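Local coordinates for protein nucleotidyltransferase (Thermus thermophilus HB8, PDB 1WWP) that is of unknown function but belongs to an all-helical family named for substrate binding in nucleotidyltransferases, and probably serves alongside such an enzyme, at residues Arg29-Phe34 against Ser85-Thr90; Leu78-Asp83 against Pro104-Leu109; Ala43-Lys48 against Arg61-Val66. All coordinates share one frame; numbering follows the deposited sequence.

Contact 1 (Arg29-Phe34 against Ser85-Thr90); sequences RFEYTF and SLTVHT
E31 and T87 carry the polar part of this contact, reaching toward each other where the backbones come nearest, 7.7 Å between their CA atoms. T87 OG1 donates a short hydrogen bond of 2.5 Å to E31 OE1 and meets the anti lone pair, the one turned away from the other carboxylate oxygen. The T87 hydroxyl is placed for this by its first torsion (chi1 56°), which sets OG1 between the backbone N and the carbonyl carbon; R84 O, also in hydrogen-bonding range, competes for its one proton. The apolar part is a single methyl group: T87 CG2 lies 4.0 Å from F30 CD2, at the ring edge and near its plane. Within the turn, T90 OG1 bonds to T87 O at 2.8 Å, tying that loop to its own backbone. Replacing E31 by an alanine would remove the acceptor, and is likely to leave the T87 hydroxyl without its mate on helix 20-49 and less firmly fixed in rotation. E31 OE2 also comes close to E31 OE1 of the second subunit, a proximity that may favour sharing a proton between the two acids. The contact thus joins helix 20-49 to the turn that follows helix 71-86, with helix 93-116 supplying L103 and Y106 beside F30, and the second subunit packing Q28 against E31.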
ATOM      1  N   ARG A  29       3.023  -5.184  -5.143  1.00 29.32           N
ATOM      2  CA  ARG A  29       3.615  -4.835  -6.434  1.00 26.03           C
ATOM      3  C   ARG A  29       2.655  -4.053  -7.296  1.00 26.07           C
ATOM      4  O   ARG A  29       3.056  -3.169  -8.047  1.00 24.84           O
ATOM      5  CB  ARG A  29       4.074  -6.105  -7.160  1.00 34.16           C
ATOM      6  CG  ARG A  29       5.175  -6.827  -6.399  1.00 35.68           C
ATOM      7  CD  ARG A  29       5.658  -8.128  -7.073  1.00 31.88           C
ATOM      8  NE  ARG A  29       6.792  -8.635  -6.303  1.00 42.22           N
ATOM      9  CZ  ARG A  29       7.507  -9.721  -6.584  1.00 45.39           C
ATOM     10  NH1 ARG A  29       7.230 -10.467  -7.650  1.00 44.96           N
ATOM     11  NH2 ARG A  29       8.503 -10.060  -5.778  1.00 33.09           N
ATOM     12  N   PHE A  30       1.379  -4.392  -7.217  1.00 26.51           N
ATOM     13  CA  PHE A  30       0.390  -3.643  -7.974  1.00 27.25           C
ATOM     14  C   PHE A  30       0.456  -2.173  -7.506  1.00 23.51           C
ATOM     15  O   PHE A  30       0.400  -1.236  -8.310  1.00 29.02           O
ATOM     16  CB  PHE A  30      -1.000  -4.228  -7.702  1.00 29.11           C
ATOM     17  CG  PHE A  30      -2.128  -3.296  -8.046  1.00 34.91           C
ATOM     18  CD1 PHE A  30      -2.298  -2.834  -9.344  1.00 36.93           C
ATOM     19  CD2 PHE A  30      -3.011  -2.861  -7.055  1.00 36.20           C
ATOM     20  CE1 PHE A  30      -3.334  -1.942  -9.655  1.00 45.82           C
ATOM     21  CE2 PHE A  30      -4.059  -1.961  -7.360  1.00 36.91           C
ATOM     22  CZ  PHE A  30      -4.216  -1.505  -8.656  1.00 34.91           C
ATOM     23  N   GLU A  31       0.589  -1.984  -6.198  1.00 25.19           N
ATOM     24  CA  GLU A  31       0.649  -0.638  -5.641  1.00 28.47           C
ATOM     25  C   GLU A  31       1.757   0.190  -6.259  1.00 31.16           C
ATOM     26  O   GLU A  31       1.490   1.233  -6.863  1.00 33.17           O
ATOM     27  CB  GLU A  31       0.840  -0.698  -4.125  1.00 24.69           C
ATOM     28  CG  GLU A  31      -0.402  -1.139  -3.353  1.00 34.02           C
ATOM     29  CD  GLU A  31      -0.212  -1.034  -1.844  1.00 37.12           C
ATOM     30  OE1 GLU A  31      -1.220  -1.010  -1.110  1.00 45.82           O
ATOM     31  OE2 GLU A  31       0.947  -0.973  -1.381  1.00 45.46           O
ATOM     32  N   TYR A  32       3.004  -0.265  -6.142  1.00 31.26           N
ATOM     33  CA  TYR A  32       4.081   0.529  -6.703  1.00 34.64           C
ATOM     34  C   TYR A  32       4.117   0.570  -8.220  1.00 33.53           C
ATOM     35  O   TYR A  32       4.690   1.489  -8.798  1.00 38.66           O
ATOM     36  CB  TYR A  32       5.445   0.132  -6.108  1.00 38.85           C
ATOM     37  CG  TYR A  32       5.994  -1.250  -6.390  1.00 37.41           C
ATOM     38  CD1 TYR A  32       6.403  -1.614  -7.668  1.00 40.41           C
ATOM     39  CD2 TYR A  32       6.227  -2.147  -5.336  1.00 37.70           C
ATOM     40  CE1 TYR A  32       7.054  -2.846  -7.895  1.00 44.51           C
ATOM     41  CE2 TYR A  32       6.871  -3.369  -5.546  1.00 38.21           C
ATOM     42  CZ  TYR A  32       7.288  -3.712  -6.824  1.00 44.72           C
ATOM     43  OH  TYR A  32       7.964  -4.900  -7.010  1.00 42.33           O
ATOM     44  N   THR A  33       3.486  -0.402  -8.872  1.00 25.90           N
ATOM     45  CA  THR A  33       3.438  -0.388 -10.321  1.00 29.31           C
ATOM     46  C   THR A  33       2.423   0.662 -10.762  1.00 29.14           C
ATOM     47  O   THR A  33       2.612   1.372 -11.753  1.00 27.75           O
ATOM     48  CB  THR A  33       2.993  -1.758 -10.888  1.00 34.83           C
ATOM     49  OG1 THR A  33       3.987  -2.746 -10.587  1.00 38.24           O
ATOM     50  CG2 THR A  33       2.775  -1.657 -12.403  1.00 25.48           C
ATOM     51  N   PHE A  34       1.326   0.736 -10.023  1.00 32.82           N
ATOM     52  CA  PHE A  34       0.277   1.708 -10.300  1.00 32.43           C
ATOM     53  C   PHE A  34       0.822   3.129 -10.176  1.00 29.80           C
ATOM     54  O   PHE A  34       0.621   3.964 -11.057  1.00 28.50           O
ATOM     55  CB  PHE A  34      -0.854   1.532  -9.294  1.00 28.35           C
ATOM     56  CG  PHE A  34      -1.893   2.604  -9.359  1.00 34.87           C
ATOM     57  CD1 PHE A  34      -1.829   3.708  -8.507  1.00 35.02           C
ATOM     58  CD2 PHE A  34      -2.957   2.501 -10.252  1.00 38.76           C
ATOM     59  CE1 PHE A  34      -2.813   4.691  -8.540  1.00 36.85           C
ATOM     60  CE2 PHE A  34      -3.950   3.483 -10.295  1.00 42.30           C
ATOM     61  CZ  PHE A  34      -3.873   4.580  -9.435  1.00 40.19           C
ATOM     62  N   SER A  85      -7.265   2.251  -3.783  1.00 39.87           N
ATOM     63  CA  SER A  85      -7.687   2.803  -2.503  1.00 39.76           C
ATOM     64  C   SER A  85      -8.129   1.699  -1.550  1.00 35.13           C
ATOM     65  O   SER A  85      -8.305   1.934  -0.368  1.00 38.04           O
ATOM     66  CB  SER A  85      -8.818   3.828  -2.696  1.00 47.81           C
ATOM     67  OG  SER A  85      -9.981   3.215  -3.227  1.00 55.92           O
ATOM     68  N   LEU A  86      -8.303   0.480  -2.054  1.00 39.01           N
ATOM     69  CA  LEU A  86      -8.714  -0.615  -1.182  1.00 34.39           C
ATOM     70  C   LEU A  86      -7.589  -1.558  -0.730  1.00 40.43           C
ATOM     71  O   LEU A  86      -7.792  -2.382   0.157  1.00 34.17           O
ATOM     72  CB  LEU A  86      -9.798  -1.446  -1.862  1.00 46.36           C
ATOM     73  CG  LEU A  86     -11.217  -0.882  -1.901  1.00 43.81           C
ATOM     74  CD1 LEU A  86     -12.061  -1.707  -2.846  1.00 48.33           C
ATOM     75  CD2 LEU A  86     -11.796  -0.898  -0.494  1.00 48.38           C
ATOM     76  N   THR A  87      -6.404  -1.431  -1.316  1.00 35.40           N
ATOM     77  CA  THR A  87      -5.298  -2.327  -0.975  1.00 37.53           C
ATOM     78  C   THR A  87      -4.918  -2.341   0.501  1.00 43.05           C
ATOM     79  O   THR A  87      -4.438  -3.362   1.019  1.00 39.97           O
ATOM     80  CB  THR A  87      -4.034  -2.006  -1.801  1.00 37.09           C
ATOM     81  OG1 THR A  87      -3.677  -0.636  -1.604  1.00 29.82           O
ATOM     82  CG2 THR A  87      -4.276  -2.264  -3.286  1.00 29.04           C
ATOM     83  N   VAL A  88      -5.148  -1.223   1.181  1.00 35.97           N
ATOM     84  CA  VAL A  88      -4.828  -1.127   2.590  1.00 38.21           C
ATOM     85  C   VAL A  88      -5.838  -1.845   3.495  1.00 38.55           C
ATOM     86  O   VAL A  88      -5.633  -1.953   4.700  1.00 38.97           O
ATOM     87  CB  VAL A  88      -4.674   0.360   3.036  1.00 40.81           C
ATOM     88  CG1 VAL A  88      -6.021   1.096   2.965  1.00 37.34           C
ATOM     89  CG2 VAL A  88      -4.096   0.407   4.435  1.00 42.67           C
ATOM     90  N   HIS A  89      -6.918  -2.354   2.912  1.00 40.79           N
ATOM     91  CA  HIS A  89      -7.919  -3.088   3.688  1.00 43.03           C
ATOM     92  C   HIS A  89      -7.951  -4.547   3.228  1.00 46.86           C
ATOM     93  O   HIS A  89      -8.926  -5.263   3.462  1.00 48.24           O
ATOM     94  CB  HIS A  89      -9.314  -2.456   3.513  1.00 36.16           C
ATOM     95  CG  HIS A  89      -9.386  -1.024   3.954  1.00 33.05           C
ATOM     96  ND1 HIS A  89      -9.344   0.032   3.071  1.00 38.56           N
ATOM     97  CD2 HIS A  89      -9.454  -0.475   5.192  1.00 37.59           C
ATOM     98  CE1 HIS A  89      -9.384   1.172   3.741  1.00 30.73           C
ATOM     99  NE2 HIS A  89      -9.450   0.891   5.031  1.00 38.46           N
ATOM    100  N   THR A  90      -6.878  -4.992   2.581  1.00 49.36           N
ATOM    101  CA  THR A  90      -6.832  -6.361   2.087  1.00 50.30           C
ATOM    102  C   THR A  90      -6.436  -7.367   3.144  1.00 55.24           C
ATOM    103  O   THR A  90      -5.848  -8.414   2.850  1.00 55.08           O
ATOM    104  CB  THR A  90      -5.898  -6.510   0.870  1.00 44.89           C
ATOM    105  OG1 THR A  90      -4.556  -6.166   1.235  1.00 46.02           O
ATOM    106  CG2 THR A  90      -6.375  -5.618  -0.256  1.00 39.55           C
TER

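Contact 2 (Leu78-Asp83 against Pro104-Leu109); sequences LGMVDD and PDYARL
M80 and Y106 mark the closest backbone approach, with 6.9 Å between their CA atoms. Around them the local helix axes come within 11.0 Å and their N-to-C directions differ by 125°, so the helices run roughly counter to each other but far from strictly antiparallel. That spacing is filled by two long side chains lying side by side and pointing opposite ways. Residue M80, present as selenomethionine, has CG anti to its backbone N (chi1 -161°), which carries the chain across the Y106 ring. Its CG stands 3.8 Å from the ring centroid, over the centre of one face, a CH-pi contact. The selenium sits obliquely, 4.4 Å from that centroid, as a Met-aromatic contact, and M80 SE also reaches Y106 CB at 3.8 Å. At the far end of the ring, Y106 OH donates a 2.5 Å hydrogen bond to D83 OD1. This oxygen lies in the plane of the phenol ring, yet the hydroxyl approaches it from above the carboxylate plane, 57° out. The other carboxylate oxygen, D83 OD2, forms a salt bridge with R102 NH1. The chemistry thus splits along one residue: an apolar face seated on M80 and a polar tip held by a buried acid. The positive charge of R102 would probably favour the ionised form of D83, leaving OD1 able to accept from the phenol.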
ATOM      1  N   LEU A  78      -9.817   3.523 -14.317  1.00 40.26           N
ATOM      2  CA  LEU A  78     -10.494   4.177 -13.204  1.00 43.00           C
ATOM      3  C   LEU A  78     -10.834   3.153 -12.125  1.00 45.92           C
ATOM      4  O   LEU A  78     -10.897   3.477 -10.935  1.00 46.42           O
ATOM      5  CB  LEU A  78     -11.774   4.867 -13.696  1.00 45.70           C
ATOM      6  CG  LEU A  78     -11.574   6.067 -14.624  1.00 41.70           C
ATOM      7  CD1 LEU A  78     -12.887   6.422 -15.307  1.00 44.12           C
ATOM      8  CD2 LEU A  78     -11.031   7.246 -13.826  1.00 41.52           C
ATOM      9  N   GLY A  79     -11.052   1.911 -12.543  1.00 41.38           N
ATOM     10  CA  GLY A  79     -11.361   0.882 -11.572  1.00 37.48           C
ATOM     11  C   GLY A  79     -10.082   0.563 -10.836  1.00 39.41           C
ATOM     12  O   GLY A  79     -10.089   0.211  -9.656  1.00 44.64           O
HETATM   13  N   MSE A  80      -8.970   0.701 -11.550  1.00 37.05           N
HETATM   14  CA  MSE A  80      -7.658   0.441 -10.987  1.00 36.05           C
HETATM   15  C   MSE A  80      -7.388   1.452  -9.868  1.00 35.00           C
HETATM   16  O   MSE A  80      -6.837   1.104  -8.832  1.00 29.32           O
HETATM   17  CB  MSE A  80      -6.612   0.564 -12.087  1.00 38.51           C
HETATM   18  CG  MSE A  80      -5.295  -0.102 -11.794  1.00 43.52           C
HETATM   19 SE   MSE A  80      -4.259  -0.299 -13.421  1.00 56.23          SE
HETATM   20  CE  MSE A  80      -3.669   1.541 -13.644  1.00 54.09           C
ATOM     21  N   VAL A  81      -7.784   2.706 -10.075  1.00 34.38           N
ATOM     22  CA  VAL A  81      -7.576   3.711  -9.035  1.00 37.10           C
ATOM     23  C   VAL A  81      -8.402   3.356  -7.800  1.00 36.11           C
ATOM     24  O   VAL A  81      -7.913   3.438  -6.677  1.00 38.13           O
ATOM     25  CB  VAL A  81      -7.930   5.133  -9.528  1.00 32.66           C
ATOM     26  CG1 VAL A  81      -7.852   6.154  -8.356  1.00 36.89           C
ATOM     27  CG2 VAL A  81      -6.950   5.557 -10.614  1.00 25.57           C
ATOM     28  N   ASP A  82      -9.645   2.928  -7.993  1.00 42.06           N
ATOM     29  CA  ASP A  82     -10.459   2.568  -6.836  1.00 40.81           C
ATOM     30  C   ASP A  82      -9.898   1.343  -6.091  1.00 37.37           C
ATOM     31  O   ASP A  82      -9.889   1.312  -4.862  1.00 39.67           O
ATOM     32  CB  ASP A  82     -11.922   2.353  -7.256  1.00 48.88           C
ATOM     33  CG  ASP A  82     -12.637   3.673  -7.594  1.00 58.05           C
ATOM     34  OD1 ASP A  82     -12.275   4.726  -7.008  1.00 57.91           O
ATOM     35  OD2 ASP A  82     -13.569   3.657  -8.430  1.00 54.44           O
ATOM     36  N   ASP A  83      -9.413   0.343  -6.818  1.00 39.22           N
ATOM     37  CA  ASP A  83      -8.823  -0.827  -6.167  1.00 38.10           C
ATOM     38  C   ASP A  83      -7.566  -0.424  -5.395  1.00 34.93           C
ATOM     39  O   ASP A  83      -7.221  -1.023  -4.371  1.00 32.89           O
ATOM     40  CB  ASP A  83      -8.457  -1.887  -7.194  1.00 45.29           C
ATOM     41  CG  ASP A  83      -9.634  -2.737  -7.577  1.00 57.17           C
ATOM     42  OD1 ASP A  83      -9.466  -3.618  -8.445  1.00 62.73           O
ATOM     43  OD2 ASP A  83     -10.728  -2.521  -7.000  1.00 62.55           O
ATOM     44  N   PRO A 104      -4.652  -9.447 -13.351  1.00 43.33           N
ATOM     45  CA  PRO A 104      -4.311  -9.874 -14.709  1.00 46.29           C
ATOM     46  C   PRO A 104      -4.575  -8.773 -15.729  1.00 48.54           C
ATOM     47  O   PRO A 104      -3.684  -8.397 -16.498  1.00 52.24           O
ATOM     48  CB  PRO A 104      -5.222 -11.082 -14.924  1.00 50.50           C
ATOM     49  CG  PRO A 104      -5.309 -11.671 -13.552  1.00 49.58           C
ATOM     50  CD  PRO A 104      -5.507 -10.454 -12.689  1.00 41.14           C
ATOM     51  N   ASP A 105      -5.804  -8.260 -15.734  1.00 47.48           N
ATOM     52  CA  ASP A 105      -6.189  -7.200 -16.661  1.00 48.58           C
ATOM     53  C   ASP A 105      -5.388  -5.922 -16.437  1.00 40.62           C
ATOM     54  O   ASP A 105      -4.950  -5.293 -17.396  1.00 41.77           O
ATOM     55  CB  ASP A 105      -7.679  -6.887 -16.531  1.00 55.49           C
ATOM     56  CG  ASP A 105      -8.558  -8.051 -16.955  1.00 69.78           C
ATOM     57  OD1 ASP A 105      -8.412  -9.149 -16.378  1.00 76.08           O
ATOM     58  OD2 ASP A 105      -9.399  -7.869 -17.865  1.00 75.44           O
ATOM     59  N   TYR A 106      -5.202  -5.534 -15.178  1.00 43.87           N
ATOM     60  CA  TYR A 106      -4.446  -4.315 -14.891  1.00 41.56           C
ATOM     61  C   TYR A 106      -3.045  -4.442 -15.463  1.00 39.20           C
ATOM     62  O   TYR A 106      -2.549  -3.524 -16.113  1.00 33.74           O
ATOM     63  CB  TYR A 106      -4.362  -4.053 -13.388  1.00 43.33           C
ATOM     64  CG  TYR A 106      -5.687  -3.797 -12.731  1.00 41.58           C
ATOM     65  CD1 TYR A 106      -6.798  -3.405 -13.482  1.00 44.81           C
ATOM     66  CD2 TYR A 106      -5.836  -3.918 -11.347  1.00 41.19           C
ATOM     67  CE1 TYR A 106      -8.020  -3.140 -12.869  1.00 35.25           C
ATOM     68  CE2 TYR A 106      -7.062  -3.653 -10.724  1.00 33.40           C
ATOM     69  CZ  TYR A 106      -8.142  -3.268 -11.494  1.00 33.49           C
ATOM     70  OH  TYR A 106      -9.348  -3.014 -10.899  1.00 40.51           O
ATOM     71  N   ALA A 107      -2.421  -5.598 -15.240  1.00 42.18           N
ATOM     72  CA  ALA A 107      -1.076  -5.844 -15.737  1.00 37.14           C
ATOM     73  C   ALA A 107      -1.023  -5.677 -17.258  1.00 42.78           C
ATOM     74  O   ALA A 107      -0.137  -5.006 -17.784  1.00 44.90           O
ATOM     75  CB  ALA A 107      -0.624  -7.248 -15.341  1.00 45.07           C
ATOM     76  N   ARG A 108      -1.973  -6.277 -17.966  1.00 47.19           N
ATOM     77  CA  ARG A 108      -1.996  -6.174 -19.424  1.00 48.94           C
ATOM     78  C   ARG A 108      -2.236  -4.734 -19.872  1.00 49.74           C
ATOM     79  O   ARG A 108      -1.522  -4.218 -20.730  1.00 51.65           O
ATOM     80  CB  ARG A 108      -3.089  -7.075 -20.009  1.00 57.75           C
ATOM     81  CG  ARG A 108      -2.950  -8.557 -19.666  1.00 62.88           C
ATOM     82  CD  ARG A 108      -4.166  -9.352 -20.128  1.00 69.90           C
ATOM     83  NE  ARG A 108      -4.194 -10.692 -19.546  1.00 75.15           N
ATOM     84  CZ  ARG A 108      -3.323 -11.655 -19.831  1.00 78.42           C
ATOM     85  NH1 ARG A 108      -2.347 -11.437 -20.701  1.00 82.65           N
ATOM     86  NH2 ARG A 108      -3.424 -12.838 -19.239  1.00 80.15           N
ATOM     87  N   LEU A 109      -3.243  -4.087 -19.290  1.00 46.83           N
ATOM     88  CA  LEU A 109      -3.564  -2.702 -19.643  1.00 48.46           C
ATOM     89  C   LEU A 109      -2.331  -1.802 -19.520  1.00 44.81           C
ATOM     90  O   LEU A 109      -1.995  -1.060 -20.445  1.00 45.75           O
ATOM     91  CB  LEU A 109      -4.673  -2.171 -18.728  1.00 46.90           C
ATOM     92  CG  LEU A 109      -5.539  -0.963 -19.126  1.00 50.34           C
ATOM     93  CD1 LEU A 109      -5.474   0.058 -18.018  1.00 40.22           C
ATOM     94  CD2 LEU A 109      -5.094  -0.360 -20.452  1.00 51.21           C
TER

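Contact 3 (Ala43-Lys48 against Arg61-Val66); sequences AYLREK and RLAREV
L45 of helix 20-49 packs onto one side of helix 56-66, joining two helices that follow each other in the chain. Both branches of the leucine do the touching. Its CD1 lies 3.8 Å from the backbone N of A63 and 3.9 Å from L62 CB, with A63 CB farther off at 4.4 Å from the same methyl. The other branch points along the helix: L45 CD2 meets V66 CG1 at 4.2 Å. One side chain therefore spans a full turn, from L62 to V66, and the small A63 between them is consistent with CD1 coming down onto the backbone there. L45 gets there with CG anti to its carbonyl carbon (chi1 -76°). In this all-helical substrate-binding-protein-like family fold the pair is not an antiparallel hairpin, since the N-to-C directions of the short segments differ by 51° and their axes approach to 10.6 Å; residues 50-55 must therefore lead the chain back before helix 56-66 starts. Near its own end helix 20-49 widens into a pi-type turn at 45-48, and L45 has a backbone hydrogen bond with L51 of the connection. L51 and E49 also pack against V66, beside the L45 contact.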
ATOM      1  N   ALA A  43       3.496  12.620 -16.783  1.00 38.44           N
ATOM      2  CA  ALA A  43       4.661  13.254 -17.415  1.00 34.99           C
ATOM      3  C   ALA A  43       4.521  13.269 -18.923  1.00 36.52           C
ATOM      4  O   ALA A  43       4.879  14.244 -19.587  1.00 34.28           O
ATOM      5  CB  ALA A  43       5.940  12.508 -17.034  1.00 34.48           C
ATOM      6  N   TYR A  44       3.997  12.179 -19.472  1.00 31.54           N
ATOM      7  CA  TYR A  44       3.820  12.091 -20.909  1.00 29.33           C
ATOM      8  C   TYR A  44       2.794  13.135 -21.385  1.00 32.23           C
ATOM      9  O   TYR A  44       3.002  13.825 -22.379  1.00 32.83           O
ATOM     10  CB  TYR A  44       3.321  10.704 -21.290  1.00 31.17           C
ATOM     11  CG  TYR A  44       3.076  10.535 -22.772  1.00 39.03           C
ATOM     12  CD1 TYR A  44       4.111  10.191 -23.634  1.00 45.16           C
ATOM     13  CD2 TYR A  44       1.807  10.731 -23.314  1.00 47.14           C
ATOM     14  CE1 TYR A  44       3.893  10.039 -24.992  1.00 44.30           C
ATOM     15  CE2 TYR A  44       1.578  10.584 -24.675  1.00 48.09           C
ATOM     16  CZ  TYR A  44       2.627  10.237 -25.508  1.00 50.18           C
ATOM     17  OH  TYR A  44       2.412  10.078 -26.861  1.00 56.21           O
ATOM     18  N   LEU A  45       1.665  13.206 -20.694  1.00 32.59           N
ATOM     19  CA  LEU A  45       0.618  14.152 -21.068  1.00 35.71           C
ATOM     20  C   LEU A  45       1.173  15.577 -20.965  1.00 35.03           C
ATOM     21  O   LEU A  45       0.881  16.430 -21.795  1.00 33.79           O
ATOM     22  CB  LEU A  45      -0.594  13.970 -20.150  1.00 34.63           C
ATOM     23  CG  LEU A  45      -1.443  12.731 -20.467  1.00 31.56           C
ATOM     24  CD1 LEU A  45      -2.342  12.416 -19.299  1.00 34.99           C
ATOM     25  CD2 LEU A  45      -2.244  12.963 -21.761  1.00 20.87           C
ATOM     26  N   ARG A  46       2.004  15.808 -19.958  1.00 31.35           N
ATOM     27  CA  ARG A  46       2.598  17.120 -19.759  1.00 40.57           C
ATOM     28  C   ARG A  46       3.544  17.498 -20.891  1.00 41.78           C
ATOM     29  O   ARG A  46       3.366  18.525 -21.542  1.00 37.83           O
ATOM     30  CB  ARG A  46       3.362  17.152 -18.434  1.00 48.20           C
ATOM     31  CG  ARG A  46       3.905  18.531 -18.053  1.00 57.03           C
ATOM     32  CD  ARG A  46       4.502  18.517 -16.658  1.00 58.38           C
ATOM     33  NE  ARG A  46       5.112  19.796 -16.315  1.00 72.04           N
ATOM     34  CZ  ARG A  46       5.711  20.052 -15.153  1.00 77.06           C
ATOM     35  NH1 ARG A  46       5.777  19.116 -14.214  1.00 77.04           N
ATOM     36  NH2 ARG A  46       6.255  21.244 -14.934  1.00 80.65           N
ATOM     37  N   GLU A  47       4.531  16.645 -21.137  1.00 40.65           N
ATOM     38  CA  GLU A  47       5.546  16.885 -22.154  1.00 39.70           C
ATOM     39  C   GLU A  47       5.129  16.755 -23.612  1.00 38.14           C
ATOM     40  O   GLU A  47       5.535  17.562 -24.457  1.00 33.22           O
ATOM     41  CB  GLU A  47       6.747  15.963 -21.898  1.00 48.29           C
ATOM     42  CG  GLU A  47       7.425  16.173 -20.535  1.00 59.43           C
ATOM     43  CD  GLU A  47       8.522  15.151 -20.248  1.00 67.80           C
ATOM     44  OE1 GLU A  47       8.202  13.980 -19.938  1.00 63.73           O
ATOM     45  OE2 GLU A  47       9.713  15.523 -20.341  1.00 76.84           O
ATOM     46  N   LYS A  48       4.329  15.746 -23.920  1.00 34.00           N
ATOM     47  CA  LYS A  48       3.911  15.523 -25.303  1.00 35.06           C
ATOM     48  C   LYS A  48       2.586  16.168 -25.709  1.00 32.29           C
ATOM     49  O   LYS A  48       2.367  16.418 -26.891  1.00 38.69           O
ATOM     50  CB  LYS A  48       3.806  14.024 -25.579  1.00 36.06           C
ATOM     51  CG  LYS A  48       4.932  13.176 -25.020  1.00 49.45           C
ATOM     52  CD  LYS A  48       6.220  13.292 -25.812  1.00 60.83           C
ATOM     53  CE  LYS A  48       7.210  12.225 -25.357  1.00 62.95           C
ATOM     54  NZ  LYS A  48       8.558  12.421 -25.955  1.00 75.13           N
ATOM     55  N   ARG A  61      -8.454  10.559 -17.235  1.00 32.18           N
ATOM     56  CA  ARG A  61      -9.463  11.257 -18.049  1.00 36.56           C
ATOM     57  C   ARG A  61      -8.791  11.995 -19.205  1.00 32.73           C
ATOM     58  O   ARG A  61      -9.293  12.020 -20.320  1.00 33.45           O
ATOM     59  CB  ARG A  61     -10.259  12.260 -17.205  1.00 40.97           C
ATOM     60  CG  ARG A  61     -10.872  11.652 -15.966  1.00 48.44           C
ATOM     61  CD  ARG A  61     -12.376  11.751 -16.037  1.00 42.91           C
ATOM     62  NE  ARG A  61     -13.030  11.233 -14.848  1.00 47.30           N
ATOM     63  CZ  ARG A  61     -12.864  11.716 -13.623  1.00 48.04           C
ATOM     64  NH1 ARG A  61     -12.055  12.748 -13.401  1.00 48.35           N
ATOM     65  NH2 ARG A  61     -13.515  11.149 -12.620  1.00 40.08           N
ATOM     66  N   LEU A  62      -7.639  12.613 -18.948  1.00 35.63           N
ATOM     67  CA  LEU A  62      -6.905  13.323 -20.015  1.00 26.24           C
ATOM     68  C   LEU A  62      -6.314  12.283 -20.978  1.00 28.33           C
ATOM     69  O   LEU A  62      -6.331  12.474 -22.184  1.00 25.29           O
ATOM     70  CB  LEU A  62      -5.783  14.200 -19.419  1.00 31.17           C
ATOM     71  CG  LEU A  62      -6.274  15.356 -18.523  1.00 37.62           C
ATOM     72  CD1 LEU A  62      -5.105  15.950 -17.751  1.00 35.78           C
ATOM     73  CD2 LEU A  62      -6.974  16.430 -19.385  1.00 25.44           C
ATOM     74  N   ALA A  63      -5.795  11.178 -20.448  1.00 30.90           N
ATOM     75  CA  ALA A  63      -5.252  10.145 -21.321  1.00 32.65           C
ATOM     76  C   ALA A  63      -6.369   9.680 -22.270  1.00 36.24           C
ATOM     77  O   ALA A  63      -6.133   9.436 -23.450  1.00 39.47           O
ATOM     78  CB  ALA A  63      -4.734   8.970 -20.486  1.00 27.95           C
ATOM     79  N   ARG A  64      -7.590   9.575 -21.752  1.00 39.48           N
ATOM     80  CA  ARG A  64      -8.726   9.150 -22.565  1.00 37.66           C
ATOM     81  C   ARG A  64      -9.061  10.154 -23.652  1.00 40.33           C
ATOM     82  O   ARG A  64      -9.212   9.791 -24.815  1.00 36.13           O
ATOM     83  CB  ARG A  64      -9.975   8.953 -21.706  1.00 38.22           C
ATOM     84  CG  ARG A  64     -11.227   8.639 -22.544  1.00 46.06           C
ATOM     85  CD  ARG A  64     -12.482   8.549 -21.685  1.00 45.93           C
ATOM     86  NE  ARG A  64     -12.827   9.845 -21.112  1.00 49.73           N
ATOM     87  CZ  ARG A  64     -13.148  10.030 -19.837  1.00 54.24           C
ATOM     88  NH1 ARG A  64     -13.169   8.996 -19.004  1.00 58.84           N
ATOM     89  NH2 ARG A  64     -13.428  11.249 -19.390  1.00 50.37           N
ATOM     90  N   GLU A  65      -9.183  11.425 -23.284  1.00 37.80           N
ATOM     91  CA  GLU A  65      -9.530  12.406 -24.295  1.00 42.70           C
ATOM     92  C   GLU A  65      -8.482  12.537 -25.398  1.00 39.04           C
ATOM     93  O   GLU A  65      -8.813  12.811 -26.552  1.00 37.03           O
ATOM     94  CB  GLU A  65      -9.821  13.775 -23.656  1.00 48.79           C
ATOM     95  CG  GLU A  65      -8.741  14.320 -22.744  1.00 66.04           C
ATOM     96  CD  GLU A  65      -9.186  15.581 -22.002  1.00 75.12           C
ATOM     97  OE1 GLU A  65     -10.147  15.500 -21.202  1.00 76.26           O
ATOM     98  OE2 GLU A  65      -8.582  16.656 -22.218  1.00 79.26           O
ATOM     99  N   VAL A  66      -7.215  12.339 -25.051  1.00 42.36           N
ATOM    100  CA  VAL A  66      -6.159  12.468 -26.036  1.00 41.74           C
ATOM    101  C   VAL A  66      -6.047  11.215 -26.897  1.00 47.29           C
ATOM    102  O   VAL A  66      -5.383  11.198 -27.931  1.00 53.03           O
ATOM    103  CB  VAL A  66      -4.830  12.834 -25.324  1.00 40.77           C
ATOM    104  CG1 VAL A  66      -3.791  11.742 -25.456  1.00 38.76           C
ATOM    105  CG2 VAL A  66      -4.320  14.130 -25.907  1.00 42.40           C
TER

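From the N terminus, helix 20-49 first supplies R29-F34 and then, nearer its end, A43-K48. Contact 3 closes first, when R61-V66 of helix 56-66 returns to A43-K48. L78-D83 on helix 71-86 then opens contact 2, before S85-T90 closes contact 1 back to R29-F34. Contact 3 therefore lies wholly within the span of contact 1, whereas contacts 1 and 2 cross, contact 2 closing last at P104-L109 of helix 93-116. Contacts 1 and 2 are physically joined: F30 CE1 is 3.4 Å from M80 CG. Contact 3 ties in helix 56-66; its centre is about 23 Å from that of contact 1, across the chain's centre, while its nearest atoms stay about 5 Å from contact 2.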